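PDB 5DLL: aminopeptidase N from Francisella tularensis subsp. tularensis, which probably trims single amino acids from the N-termini of intracellular peptides, as a zinc-dependent aminopeptidase of the M1 family. Local coordinates for residues A[338-343]-A[396-401]; A[371-376]-A[483-488]; A[443-448]-A[492-497]; A[458-463]-A[475-480]; A[497-502]-A[510-515]. All coordinates share one frame; numbering follows the deposited sequence.

Contact 1: A[338-343]-A[396-401]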
# COMPACT_ATOMS: atom_id res chain seq x y z
N ARG A 338 7.05 8.20 -3.57
CA ARG A 338 8.45 7.83 -3.66
C ARG A 338 8.65 6.32 -3.77
O ARG A 338 9.42 5.87 -4.61
CB ARG A 338 9.22 8.39 -2.48
CG ARG A 338 9.26 9.91 -2.46
CD ARG A 338 9.91 10.40 -1.18
NE ARG A 338 11.33 10.08 -1.19
CZ ARG A 338 12.13 10.11 -0.13
NH1 ARG A 338 11.65 10.42 1.07
NH2 ARG A 338 13.40 9.81 -0.26
N ASP A 339 7.96 5.54 -2.94
CA ASP A 339 8.09 4.08 -2.98
C ASP A 339 7.62 3.50 -4.32
O ASP A 339 8.19 2.52 -4.80
CB ASP A 339 7.37 3.39 -1.79
CG ASP A 339 5.97 2.84 -2.13
OD1 ASP A 339 5.00 3.25 -1.46
OD2 ASP A 339 5.84 1.98 -3.03
N GLN A 340 6.59 4.09 -4.93
CA GLN A 340 6.10 3.58 -6.21
C GLN A 340 6.99 4.03 -7.38
O GLN A 340 7.04 3.36 -8.41
CB GLN A 340 4.61 3.92 -6.42
CG GLN A 340 4.25 5.39 -6.48
CD GLN A 340 2.75 5.63 -6.36
OE1 GLN A 340 2.03 4.83 -5.75
NE2 GLN A 340 2.27 6.74 -6.93
N GLU A 341 7.70 5.14 -7.20
CA GLU A 341 8.75 5.57 -8.14
C GLU A 341 10.01 4.72 -8.02
O GLU A 341 10.69 4.47 -9.01
CB GLU A 341 9.12 7.03 -7.89
CG GLU A 341 8.09 8.02 -8.38
CD GLU A 341 7.94 8.01 -9.89
OE1 GLU A 341 8.97 7.94 -10.60
OE2 GLU A 341 6.79 8.05 -10.37
N PHE A 342 10.34 4.33 -6.80
CA PHE A 342 11.49 3.47 -6.51
C PHE A 342 11.30 2.12 -7.17
O PHE A 342 12.16 1.64 -7.90
CB PHE A 342 11.63 3.33 -4.99
CG PHE A 342 12.58 2.25 -4.54
CD1 PHE A 342 13.90 2.25 -4.95
CD2 PHE A 342 12.15 1.27 -3.65
CE1 PHE A 342 14.78 1.27 -4.51
CE2 PHE A 342 13.02 0.29 -3.20
CZ PHE A 342 14.34 0.29 -3.63
N THR A 343 10.14 1.52 -6.92
CA THR A 343 9.78 0.26 -7.55
C THR A 343 9.72 0.36 -9.09
O THR A 343 10.10 -0.58 -9.78
CB THR A 343 8.46 -0.27 -6.97
OG1 THR A 343 8.69 -0.66 -5.61
CG2 THR A 343 7.93 -1.47 -7.74
N GLY A 396 -3.54 10.46 -2.31
CA GLY A 396 -2.54 11.42 -1.83
C GLY A 396 -1.29 11.44 -2.69
O GLY A 396 -0.80 12.51 -3.05
N ALA A 397 -0.78 10.26 -3.02
CA ALA A 397 0.38 10.11 -3.91
C ALA A 397 0.09 10.60 -5.34
O ALA A 397 0.94 11.23 -5.96
CB ALA A 397 0.84 8.66 -3.94
N GLU A 398 -1.11 10.31 -5.84
CA GLU A 398 -1.55 10.79 -7.16
C GLU A 398 -1.48 12.30 -7.25
O GLU A 398 -1.11 12.84 -8.30
CB GLU A 398 -2.99 10.35 -7.47
CG GLU A 398 -3.16 8.86 -7.72
CD GLU A 398 -2.46 8.39 -8.98
OE1 GLU A 398 -2.82 8.86 -10.08
OE2 GLU A 398 -1.56 7.53 -8.86
N ILE A 399 -1.82 12.99 -6.16
CA ILE A 399 -1.77 14.45 -6.13
C ILE A 399 -0.33 14.95 -6.20
O ILE A 399 -0.03 15.94 -6.87
CB ILE A 399 -2.48 15.03 -4.88
CG1 ILE A 399 -3.97 14.67 -4.88
CG2 ILE A 399 -2.31 16.54 -4.81
CD1 ILE A 399 -4.77 15.22 -6.05
N ILE A 400 0.57 14.25 -5.50
CA ILE A 400 1.99 14.56 -5.55
C ILE A 400 2.57 14.25 -6.93
O ILE A 400 3.42 14.99 -7.43
CB ILE A 400 2.74 13.81 -4.43
CG1 ILE A 400 2.46 14.52 -3.09
CG2 ILE A 400 4.24 13.77 -4.68
CD1 ILE A 400 2.27 13.58 -1.93
N ARG A 401 2.10 13.17 -7.53
CA ARG A 401 2.47 12.80 -8.89
C ARG A 401 2.00 13.83 -9.92
O ARG A 401 2.68 14.07 -10.91
CB ARG A 401 1.90 11.41 -9.23
CG ARG A 401 2.22 10.93 -10.63
CD ARG A 401 1.73 9.51 -10.85
NE ARG A 401 2.47 8.55 -10.02
CZ ARG A 401 3.70 8.12 -10.27
NH1 ARG A 401 4.38 8.55 -11.33
NH2 ARG A 401 4.27 7.25 -9.45
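Helices 338-343 and 396-401, which touch through Q340 and E341 on one side and A397 and R401 on the other, approach to 11.1 Å between their short axes and cross at -71°. At that spacing the backbones stay well apart and long side chains bridge the gap. R401 and E341 both reach in, E341 by a chain bent at its second torsion. CG of R401 stands opposite the backbone N (chi1 180°), and the chain runs straight out from its helix before bending about the CG-CD bond, which brings the guanidinium in front of E341. Both terminal nitrogens turn to the same carboxylate oxygen: NH1 of R401 lies 2.6 Å from OE2 of E341 in a salt bridge, and R401 NH2 adds a weak hydrogen bond of 2.8 Å to that OE2, also part of the salt bridge. The pairing is therefore a fork closing on one oxygen, with the two flat groups turned 40° against each other. The other oxygen of E341 is taken by R252 and R349, so this one carboxylate gathers three arginines and is probably well stabilised as an anion. Q340 comes at R401 from the opposite direction, its CG lying at the guanidinium edge and in its plane, 3.5 Å from R401 NH2. E398 turns its carboxylate elsewhere, to R353. This is packing within the helical catalytic domain of the M1 family: D339 hydrogen-bonds zinc ligand H309, and helix 328-346 also supplies the third zinc ligand, E332, of the HExxH metallopeptidase site.

Contact 2: A[371-376]-A[483-488]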
# COMPACT_ATOMS: atom_id res chain seq x y z
N PRO A 371 -20.86 6.54 1.03
CA PRO A 371 -21.12 7.49 2.13
C PRO A 371 -19.88 7.86 2.93
O PRO A 371 -19.87 8.89 3.60
CB PRO A 371 -22.11 6.73 3.02
CG PRO A 371 -22.77 5.74 2.12
CD PRO A 371 -21.71 5.34 1.13
N MET A 372 -18.84 7.02 2.87
CA MET A 372 -17.58 7.27 3.57
C MET A 372 -16.67 8.25 2.83
O MET A 372 -15.56 8.51 3.28
CB MET A 372 -16.81 5.95 3.77
CG MET A 372 -17.59 4.86 4.50
SD MET A 372 -17.96 5.28 6.21
CE MET A 372 -16.34 5.11 6.97
N SER A 373 -17.14 8.80 1.70
CA SER A 373 -16.34 9.70 0.87
C SER A 373 -15.74 10.86 1.67
O SER A 373 -16.39 11.41 2.56
CB SER A 373 -17.19 10.27 -0.26
OG SER A 373 -18.28 11.01 0.25
N HIS A 374 -14.50 11.22 1.35
CA HIS A 374 -13.82 12.32 2.02
C HIS A 374 -12.69 12.89 1.16
O HIS A 374 -12.26 12.26 0.19
CB HIS A 374 -13.28 11.88 3.40
CG HIS A 374 -12.35 10.71 3.35
ND1 HIS A 374 -12.79 9.41 3.19
CD2 HIS A 374 -11.00 10.63 3.49
CE1 HIS A 374 -11.75 8.59 3.20
NE2 HIS A 374 -10.65 9.31 3.39
N PRO A 375 -12.21 14.11 1.50
CA PRO A 375 -11.03 14.64 0.81
C PRO A 375 -9.76 14.01 1.36
O PRO A 375 -9.80 13.34 2.40
CB PRO A 375 -11.06 16.15 1.14
CG PRO A 375 -12.29 16.38 1.97
CD PRO A 375 -12.71 15.05 2.51
N ILE A 376 -8.64 14.21 0.68
CA ILE A 376 -7.36 13.66 1.16
C ILE A 376 -6.88 14.37 2.44
O ILE A 376 -6.13 13.79 3.24
CB ILE A 376 -6.27 13.66 0.05
CG1 ILE A 376 -5.88 15.09 -0.35
CG2 ILE A 376 -6.75 12.86 -1.15
CD1 ILE A 376 -4.66 15.16 -1.26
N PRO A 483 -22.04 16.20 -6.35
CA PRO A 483 -22.10 16.30 -4.89
C PRO A 483 -21.92 14.96 -4.19
O PRO A 483 -22.33 13.93 -4.72
CB PRO A 483 -23.51 16.86 -4.63
CG PRO A 483 -24.28 16.59 -5.87
CD PRO A 483 -23.28 16.70 -6.97
N THR A 484 -21.30 14.98 -3.01
CA THR A 484 -21.09 13.79 -2.19
C THR A 484 -21.78 13.95 -0.83
O THR A 484 -22.32 15.01 -0.51
CB THR A 484 -19.59 13.51 -1.96
OG1 THR A 484 -18.94 14.71 -1.51
CG2 THR A 484 -18.93 13.03 -3.24
N ALA A 485 -21.75 12.89 -0.03
CA ALA A 485 -22.33 12.90 1.31
C ALA A 485 -21.66 13.95 2.22
O ALA A 485 -22.34 14.66 2.96
CB ALA A 485 -22.25 11.52 1.94
N ASP A 486 -20.33 14.03 2.15
CA ASP A 486 -19.56 14.95 3.00
C ASP A 486 -19.68 16.43 2.59
O ASP A 486 -19.64 17.32 3.44
CB ASP A 486 -18.08 14.53 3.07
CG ASP A 486 -17.42 14.44 1.70
OD1 ASP A 486 -17.98 13.76 0.80
OD2 ASP A 486 -16.34 15.04 1.52
N GLN A 487 -19.82 16.68 1.29
CA GLN A 487 -20.07 18.04 0.79
C GLN A 487 -20.66 18.03 -0.61
O GLN A 487 -20.30 17.19 -1.44
CB GLN A 487 -18.79 18.87 0.81
CG GLN A 487 -17.58 18.19 0.18
CD GLN A 487 -16.53 19.17 -0.31
OE1 GLN A 487 -15.82 18.89 -1.27
NE2 GLN A 487 -16.44 20.32 0.34
N LYS A 488 -21.57 18.96 -0.87
CA LYS A 488 -22.26 19.07 -2.16
C LYS A 488 -21.74 20.23 -3.04
O LYS A 488 -21.94 20.21 -4.26
CB LYS A 488 -23.77 19.19 -1.93
CG LYS A 488 -24.40 17.86 -1.52
CD LYS A 488 -25.23 17.96 -0.25
CE LYS A 488 -25.46 16.59 0.36
NZ LYS A 488 -26.18 16.66 1.66
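S373 and D486 meet where two irregular loops come together, with the hydroxyl above the carboxylate plane. OG of S373 donates to OD1 of D486 at 2.8 Å, lying 43° out of that plane. With OG held between the backbone N and the carbonyl carbon of S373 (chi1 61°), the hydroxyl projects across the interface, and OG also lies 3.6 Å from CB of T484. The second oxygen of D486, OD2, turns to the residues just after the serine, 3.7 Å from CA of H374 and 3.8 Å from CD of P375. P375 and D486 advance on each other from opposite directions, the proline offering ring carbon to carboxylate oxygen. Segment 371-376 follows helix 349-369 in the peptidase domain, whereas 483-488 belongs to the connection between strands 472-480 and 495-502 of the Ig-like domain, so the pair joins two domains at the protein surface. S455 adds a weak hydrogen bond from its hydroxyl to D486 OD1. One residue before D486, the methyl of A485 sits 3.9 Å from the carbonyl O of P371. H374 turns its imidazole away from the Ig-like loop: ND1 of H374 donates to O of M372 at 2.9 Å, with the acceptor close to the ring plane, and NE2 pairs with the hydroxyl of T389.

Contact 3: A[443-448]-A[492-497]; sequences RDFSLF and ALHIPV
The ring of F445 meets H494 at its edge, near the ring plane, where CE1 of the imidazole comes 4.4 Å from CD1 of F445. One face of that phenyl ring carries CG of R443, offset toward the rim. F448 also receives H494 at its ring edge, through CB of the histidine, which lies 4.0 Å from CD1 of F448; the two side chains cross at about a right angle. Relative to the imidazole ring, CB of F448 and CD1 of F445 lie obliquely, so the rings do not stack. The first torsion of H494, -166°, directs the imidazole away from its own N and across to the loop, where CE1 reaches F445 and CB and ND1 lie against F448. L447 packs on the backbone instead, its CD1 3.8 Å from O of A492 and its CD2 4.2 Å from N of H494. The phenyl of F448 packs against helix 390-423, on I399, M402 and I403, so the loop after helix 430-439 joins the peptidase domain to the residues leading into strand 495-502. No hydrogen bond links the two segments themselves: they hold by shape and van der Waals contact, while polar ties lie alongside: R443 bridges to E515, and the carbonyl of H494 accepts from W451.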
# COMPACT_ATOMS: atom_id res chain seq x y z
N ARG A 443 6.11 29.67 -9.97
CA ARG A 443 4.79 29.28 -10.45
C ARG A 443 3.69 29.47 -9.40
O ARG A 443 3.98 29.57 -8.20
CB ARG A 443 4.84 27.82 -10.89
CG ARG A 443 3.79 27.43 -11.90
CD ARG A 443 4.25 26.21 -12.67
NE ARG A 443 3.22 25.72 -13.56
CZ ARG A 443 3.36 24.67 -14.36
NH1 ARG A 443 4.51 23.99 -14.39
NH2 ARG A 443 2.35 24.29 -15.14
N ASP A 444 2.44 29.53 -9.86
CA ASP A 444 1.28 29.74 -8.99
C ASP A 444 0.39 28.50 -8.94
O ASP A 444 -0.28 28.17 -9.92
CB ASP A 444 0.47 30.95 -9.48
CG ASP A 444 -0.58 31.40 -8.47
OD1 ASP A 444 -0.25 31.54 -7.27
OD2 ASP A 444 -1.73 31.63 -8.88
N PHE A 445 0.40 27.81 -7.79
CA PHE A 445 -0.43 26.63 -7.56
C PHE A 445 -1.54 26.91 -6.53
O PHE A 445 -1.78 26.09 -5.64
CB PHE A 445 0.43 25.45 -7.07
CG PHE A 445 1.36 24.88 -8.11
CD1 PHE A 445 0.88 24.48 -9.35
CD2 PHE A 445 2.70 24.70 -7.82
CE1 PHE A 445 1.74 23.94 -10.30
CE2 PHE A 445 3.56 24.15 -8.76
CZ PHE A 445 3.08 23.78 -10.00
N SER A 446 -2.21 28.05 -6.65
CA SER A 446 -3.30 28.38 -5.74
C SER A 446 -4.54 27.54 -6.02
O SER A 446 -5.19 27.06 -5.09
CB SER A 446 -3.65 29.87 -5.82
OG SER A 446 -2.71 30.65 -5.09
N LEU A 447 -4.86 27.35 -7.30
CA LEU A 447 -6.02 26.56 -7.72
C LEU A 447 -5.78 25.07 -7.50
O LEU A 447 -6.72 24.31 -7.26
CB LEU A 447 -6.33 26.81 -9.20
CG LEU A 447 -7.72 26.35 -9.67
CD1 LEU A 447 -8.81 27.30 -9.18
CD2 LEU A 447 -7.75 26.23 -11.18
N PHE A 448 -4.52 24.66 -7.60
CA PHE A 448 -4.16 23.27 -7.36
C PHE A 448 -4.42 22.84 -5.91
O PHE A 448 -4.77 21.69 -5.66
CB PHE A 448 -2.70 23.04 -7.73
CG PHE A 448 -2.28 21.61 -7.65
CD1 PHE A 448 -2.55 20.75 -8.69
CD2 PHE A 448 -1.62 21.13 -6.53
CE1 PHE A 448 -2.16 19.42 -8.63
CE2 PHE A 448 -1.23 19.80 -6.46
CZ PHE A 448 -1.51 18.95 -7.51
N ALA A 492 -13.99 23.91 -10.08
CA ALA A 492 -13.08 23.54 -11.16
C ALA A 492 -11.65 23.39 -10.63
O ALA A 492 -11.04 24.36 -10.18
CB ALA A 492 -13.12 24.59 -12.26
N LEU A 493 -11.13 22.17 -10.70
CA LEU A 493 -9.77 21.86 -10.26
C LEU A 493 -8.72 22.15 -11.33
O LEU A 493 -9.03 22.47 -12.47
CB LEU A 493 -9.68 20.39 -9.85
CG LEU A 493 -10.66 19.93 -8.77
CD1 LEU A 493 -10.78 18.42 -8.76
CD2 LEU A 493 -10.22 20.46 -7.42
N HIS A 494 -7.45 22.03 -10.93
CA HIS A 494 -6.31 22.12 -11.83
C HIS A 494 -5.98 20.71 -12.32
O HIS A 494 -5.42 19.90 -11.57
CB HIS A 494 -5.12 22.72 -11.06
CG HIS A 494 -4.00 23.18 -11.92
ND1 HIS A 494 -3.12 24.17 -11.52
CD2 HIS A 494 -3.61 22.81 -13.17
CE1 HIS A 494 -2.23 24.38 -12.48
NE2 HIS A 494 -2.51 23.57 -13.49
N ILE A 495 -6.34 20.40 -13.56
CA ILE A 495 -6.12 19.06 -14.14
C ILE A 495 -5.00 19.11 -15.18
O ILE A 495 -5.10 19.85 -16.16
CB ILE A 495 -7.38 18.50 -14.86
CG1 ILE A 495 -8.69 18.89 -14.16
CG2 ILE A 495 -7.28 16.98 -14.99
CD1 ILE A 495 -8.88 18.32 -12.78
N PRO A 496 -3.93 18.32 -14.97
CA PRO A 496 -2.92 18.13 -16.01
C PRO A 496 -3.30 16.99 -16.94
O PRO A 496 -3.58 15.88 -16.48
CB PRO A 496 -1.66 17.79 -15.21
CG PRO A 496 -2.16 17.12 -13.99
CD PRO A 496 -3.54 17.65 -13.71
N VAL A 497 -3.30 17.27 -18.24
CA VAL A 497 -3.63 16.28 -19.26
C VAL A 497 -2.41 16.00 -20.13
O VAL A 497 -2.11 16.74 -21.06
CB VAL A 497 -4.78 16.76 -20.17
CG1 VAL A 497 -5.38 15.58 -20.94
CG2 VAL A 497 -5.86 17.46 -19.35

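Contact 4: A[458-463]-A[475-480]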
# COMPACT_ATOMS: atom_id res chain seq x y z
N PRO A 458 -13.67 13.45 -10.10
CA PRO A 458 -14.15 14.27 -11.21
C PRO A 458 -14.40 13.48 -12.50
O PRO A 458 -13.64 12.57 -12.84
CB PRO A 458 -13.03 15.31 -11.42
CG PRO A 458 -12.13 15.18 -10.24
CD PRO A 458 -12.28 13.78 -9.73
N ASN A 459 -15.48 13.83 -13.21
CA ASN A 459 -15.82 13.22 -14.49
C ASN A 459 -15.46 14.17 -15.63
O ASN A 459 -15.90 15.32 -15.64
CB ASN A 459 -17.32 12.92 -14.56
CG ASN A 459 -17.75 11.90 -13.53
OD1 ASN A 459 -17.57 10.70 -13.71
ND2 ASN A 459 -18.33 12.38 -12.43
N ILE A 460 -14.66 13.69 -16.59
CA ILE A 460 -14.22 14.52 -17.71
C ILE A 460 -14.97 14.15 -18.99
O ILE A 460 -14.82 13.04 -19.51
CB ILE A 460 -12.70 14.39 -17.95
CG1 ILE A 460 -11.92 14.51 -16.63
CG2 ILE A 460 -12.23 15.44 -18.95
CD1 ILE A 460 -12.13 15.81 -15.88
N LYS A 461 -15.78 15.08 -19.47
CA LYS A 461 -16.49 14.92 -20.73
C LYS A 461 -15.60 15.43 -21.86
O LYS A 461 -15.16 16.58 -21.83
CB LYS A 461 -17.80 15.72 -20.69
CG LYS A 461 -18.69 15.55 -21.91
CD LYS A 461 -19.91 16.46 -21.83
CE LYS A 461 -20.71 16.44 -23.13
NZ LYS A 461 -19.95 16.99 -24.28
N VAL A 462 -15.32 14.57 -22.84
CA VAL A 462 -14.46 14.93 -23.96
C VAL A 462 -15.26 15.13 -25.24
O VAL A 462 -16.11 14.31 -25.59
CB VAL A 462 -13.38 13.86 -24.22
CG1 VAL A 462 -12.51 14.25 -25.42
CG2 VAL A 462 -12.54 13.64 -22.97
N SER A 463 -14.98 16.24 -25.92
CA SER A 463 -15.63 16.56 -27.19
C SER A 463 -14.58 17.18 -28.10
O SER A 463 -13.63 17.82 -27.63
CB SER A 463 -16.79 17.53 -26.95
OG SER A 463 -17.63 17.60 -28.08
N LEU A 475 -9.90 20.53 -29.62
CA LEU A 475 -10.26 19.70 -28.46
C LEU A 475 -10.84 20.54 -27.33
O LEU A 475 -10.18 21.45 -26.83
CB LEU A 475 -9.04 18.94 -27.94
CG LEU A 475 -9.26 18.09 -26.68
CD1 LEU A 475 -10.24 16.95 -26.94
CD2 LEU A 475 -7.93 17.55 -26.17
N THR A 476 -12.06 20.21 -26.92
CA THR A 476 -12.70 20.87 -25.78
C THR A 476 -12.96 19.86 -24.66
O THR A 476 -13.36 18.72 -24.91
CB THR A 476 -13.98 21.64 -26.20
OG1 THR A 476 -14.45 22.44 -25.10
CG2 THR A 476 -15.10 20.70 -26.64
N LEU A 477 -12.70 20.28 -23.42
CA LEU A 477 -12.82 19.43 -22.25
C LEU A 477 -13.72 20.09 -21.22
O LEU A 477 -13.74 21.32 -21.11
CB LEU A 477 -11.44 19.17 -21.63
CG LEU A 477 -10.42 18.44 -22.51
CD1 LEU A 477 -9.05 18.44 -21.86
CD2 LEU A 477 -10.87 17.01 -22.80
N GLU A 478 -14.46 19.28 -20.47
CA GLU A 478 -15.38 19.78 -19.44
C GLU A 478 -15.35 18.91 -18.18
O GLU A 478 -15.87 17.79 -18.18
CB GLU A 478 -16.81 19.86 -19.98
CG GLU A 478 -17.83 20.30 -18.95
CD GLU A 478 -19.16 20.71 -19.56
OE1 GLU A 478 -19.49 20.19 -20.65
OE2 GLU A 478 -19.86 21.55 -18.96
N GLN A 479 -14.76 19.45 -17.12
CA GLN A 479 -14.69 18.75 -15.84
C GLN A 479 -15.91 19.05 -14.98
O GLN A 479 -16.25 20.21 -14.74
CB GLN A 479 -13.41 19.10 -15.09
CG GLN A 479 -13.15 20.58 -14.89
CD GLN A 479 -12.39 20.87 -13.62
OE1 GLN A 479 -12.74 20.37 -12.55
NE2 GLN A 479 -11.35 21.68 -13.72
N THR A 480 -16.58 17.99 -14.54
CA THR A 480 -17.75 18.10 -13.67
C THR A 480 -17.64 17.03 -12.59
O THR A 480 -17.38 15.86 -12.88
CB THR A 480 -19.08 17.97 -14.48
OG1 THR A 480 -20.19 17.89 -13.58
CG2 THR A 480 -19.08 16.75 -15.40
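K461 runs beside E478, both side chains leaving the same face of the sheet and pointing the same way. From the lysine backbone, CB passes 3.8 Å from the carbonyl O of E478; the chain then climbs in extended form through CG, and CD comes 3.9 Å from OE1 of E478. A turn about CD-CE (chi4 -64°) carries the ammonium off, leaving NZ 4.9 Å from OE1 of E478, too far for a salt bridge although the opposite charges probably attract. Beneath them the backbones form a hydrogen-bonded antiparallel pair, with N of K461 3.0 Å from O of E478 and a return bond from E478 to K461. The N459-T480 and S463-T476 pairs repeat this two-bond pattern in the hairpin of strands 459-467 and 472-480, at the middle of a mixed sheet in the Ig-like domain. The other face, carrying I460, V462, L477 and Q479, is mostly apolar. V462 and L477 lie alongside each other, CG2 of the valine 3.8 Å from CD2 of the leucine, and CG1 of V462 meets CD1 of L475 at the same distance. Further along that face CD1 of I460 lies 3.6 Å from CB of Q479, whose amide hydrogen-bonds the carbonyl of L493.

Contact 5: A[497-502]-A[510-515]; sequences VKMGLI and AEQVIE
M499 bends at chi2 and chi3, from a CG lying between the backbone N and the carbonyl carbon (chi1 53°), which puts the sulfur near A510 and Q512. There SD of M499 lies 3.8 Å from O of A510 and 4.1 Å from CG of Q512, while CG of M499 reaches to 4.1 Å from CG1 of I514. The isoleucine meets it with a similar first torsion (chi1 60°), which swings CG1 over the strand gap, 3.9 Å from CB of V497 and close to the V497 carbonyl. V497, M499, Q512 and I514 thus share one face, where V497 packs on L536, M499 on F525 and I514 on Y523. Strands 495-502 and 508-516 form an antiparallel beta hairpin in the Ig-like domain, at one side of a three-stranded sheet completed by strand 533-535. V497 and I514 exchange two backbone hydrogen bonds, the one from V497 N to I514 O being 2.7 Å and nearly straight; the M499-Q512 pair has one good bond and a weak return. On the reverse face CG of K498 touches CG2 of V513 at 4.0 Å, with the extended lysine going on to a salt bridge with D539. Toward the turn the chain bends a corner at A510, whose methyl comes 4.1 Å from CD1 of L501; beside it E511 carries its carboxylate to R538.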
# COMPACT_ATOMS: atom_id res chain seq x y z
N VAL A 497 -3.30 17.27 -18.24
CA VAL A 497 -3.63 16.28 -19.26
C VAL A 497 -2.41 16.00 -20.13
O VAL A 497 -2.11 16.74 -21.06
CB VAL A 497 -4.78 16.76 -20.17
CG1 VAL A 497 -5.38 15.58 -20.94
CG2 VAL A 497 -5.86 17.46 -19.35
N LYS A 498 -1.69 14.92 -19.80
CA LYS A 498 -0.53 14.49 -20.57
C LYS A 498 -1.03 13.79 -21.83
O LYS A 498 -1.80 12.83 -21.74
CB LYS A 498 0.35 13.55 -19.75
CG LYS A 498 1.70 13.26 -20.39
CD LYS A 498 2.53 12.31 -19.55
CE LYS A 498 3.74 11.82 -20.34
NZ LYS A 498 4.54 10.83 -19.57
N MET A 499 -0.60 14.28 -22.99
CA MET A 499 -1.24 13.90 -24.24
C MET A 499 -0.33 13.93 -25.46
O MET A 499 0.82 14.38 -25.40
CB MET A 499 -2.47 14.79 -24.47
CG MET A 499 -2.20 16.29 -24.41
SD MET A 499 -1.68 17.02 -25.98
CE MET A 499 -3.19 16.95 -26.92
N GLY A 500 -0.87 13.42 -26.56
CA GLY A 500 -0.22 13.46 -27.87
C GLY A 500 -1.26 13.25 -28.95
O GLY A 500 -2.41 12.92 -28.66
N LEU A 501 -0.86 13.47 -30.20
CA LEU A 501 -1.74 13.20 -31.34
C LEU A 501 -1.08 12.14 -32.22
O LEU A 501 0.14 12.12 -32.36
CB LEU A 501 -2.00 14.47 -32.15
CG LEU A 501 -2.76 15.59 -31.43
CD1 LEU A 501 -2.90 16.80 -32.34
CD2 LEU A 501 -4.12 15.11 -30.95
N ILE A 502 -1.91 11.27 -32.79
CA ILE A 502 -1.43 10.22 -33.68
C ILE A 502 -2.16 10.34 -35.02
O ILE A 502 -3.37 10.15 -35.09
CB ILE A 502 -1.67 8.82 -33.07
CG1 ILE A 502 -1.33 8.81 -31.57
CG2 ILE A 502 -0.84 7.77 -33.79
CD1 ILE A 502 -1.60 7.48 -30.89
N ALA A 510 2.71 16.73 -31.52
CA ALA A 510 2.18 17.66 -30.52
C ALA A 510 2.24 17.12 -29.09
O ALA A 510 1.35 17.39 -28.28
CB ALA A 510 0.76 18.08 -30.88
N GLU A 511 3.29 16.36 -28.78
CA GLU A 511 3.44 15.75 -27.46
C GLU A 511 3.80 16.78 -26.39
O GLU A 511 4.88 17.38 -26.42
CB GLU A 511 4.51 14.65 -27.50
CG GLU A 511 4.16 13.47 -28.41
CD GLU A 511 5.07 12.28 -28.17
OE1 GLU A 511 6.30 12.46 -28.14
OE2 GLU A 511 4.54 11.16 -28.01
N GLN A 512 2.88 16.98 -25.45
CA GLN A 512 3.06 17.94 -24.36
C GLN A 512 2.08 17.65 -23.23
O GLN A 512 1.26 16.73 -23.32
CB GLN A 512 2.84 19.36 -24.88
CG GLN A 512 1.43 19.64 -25.38
CD GLN A 512 1.24 21.04 -25.93
OE1 GLN A 512 2.18 21.85 -25.94
NE2 GLN A 512 0.03 21.34 -26.39
N VAL A 513 2.17 18.44 -22.16
CA VAL A 513 1.18 18.43 -21.08
C VAL A 513 0.37 19.73 -21.16
O VAL A 513 0.95 20.81 -21.14
CB VAL A 513 1.85 18.34 -19.69
CG1 VAL A 513 0.80 18.37 -18.59
CG2 VAL A 513 2.71 17.08 -19.59
N ILE A 514 -0.95 19.61 -21.28
CA ILE A 514 -1.83 20.78 -21.23
C ILE A 514 -2.62 20.78 -19.92
O ILE A 514 -2.73 19.75 -19.25
CB ILE A 514 -2.77 20.88 -22.46
CG1 ILE A 514 -3.69 19.65 -22.57
CG2 ILE A 514 -1.96 21.04 -23.73
CD1 ILE A 514 -4.82 19.84 -23.55
N GLU A 515 -3.19 21.94 -19.58
CA GLU A 515 -3.81 22.14 -18.28
C GLU A 515 -5.26 22.56 -18.41
O GLU A 515 -5.61 23.33 -19.29
CB GLU A 515 -3.02 23.19 -17.49
CG GLU A 515 -1.67 22.68 -17.02
CD GLU A 515 -0.65 23.78 -16.82
OE1 GLU A 515 -1.03 24.90 -16.43
OE2 GLU A 515 0.55 23.52 -17.06

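Overall arrangement
Contact 1 is buried inside the helical peptidase domain and relies on charge, while contacts 4 and 5, partly buried, zip hairpins of the Ig-like domain with backbone bonds and line them with apolar side chains. Contacts 2 and 3 span the two domains and differ sharply: the first is a polar surface meeting of loops, the second a buried, aromatic one. I399 ties contact 1 to both, touching I376 and F448. Contacts 3 and 5 share V497 and strand 495-502, with a salt bridge between them. Contact 4, nested within the loops closed by contacts 2 and 3, meets contact 3 where P458 packs on L493, and contact 5 through L477 and V497.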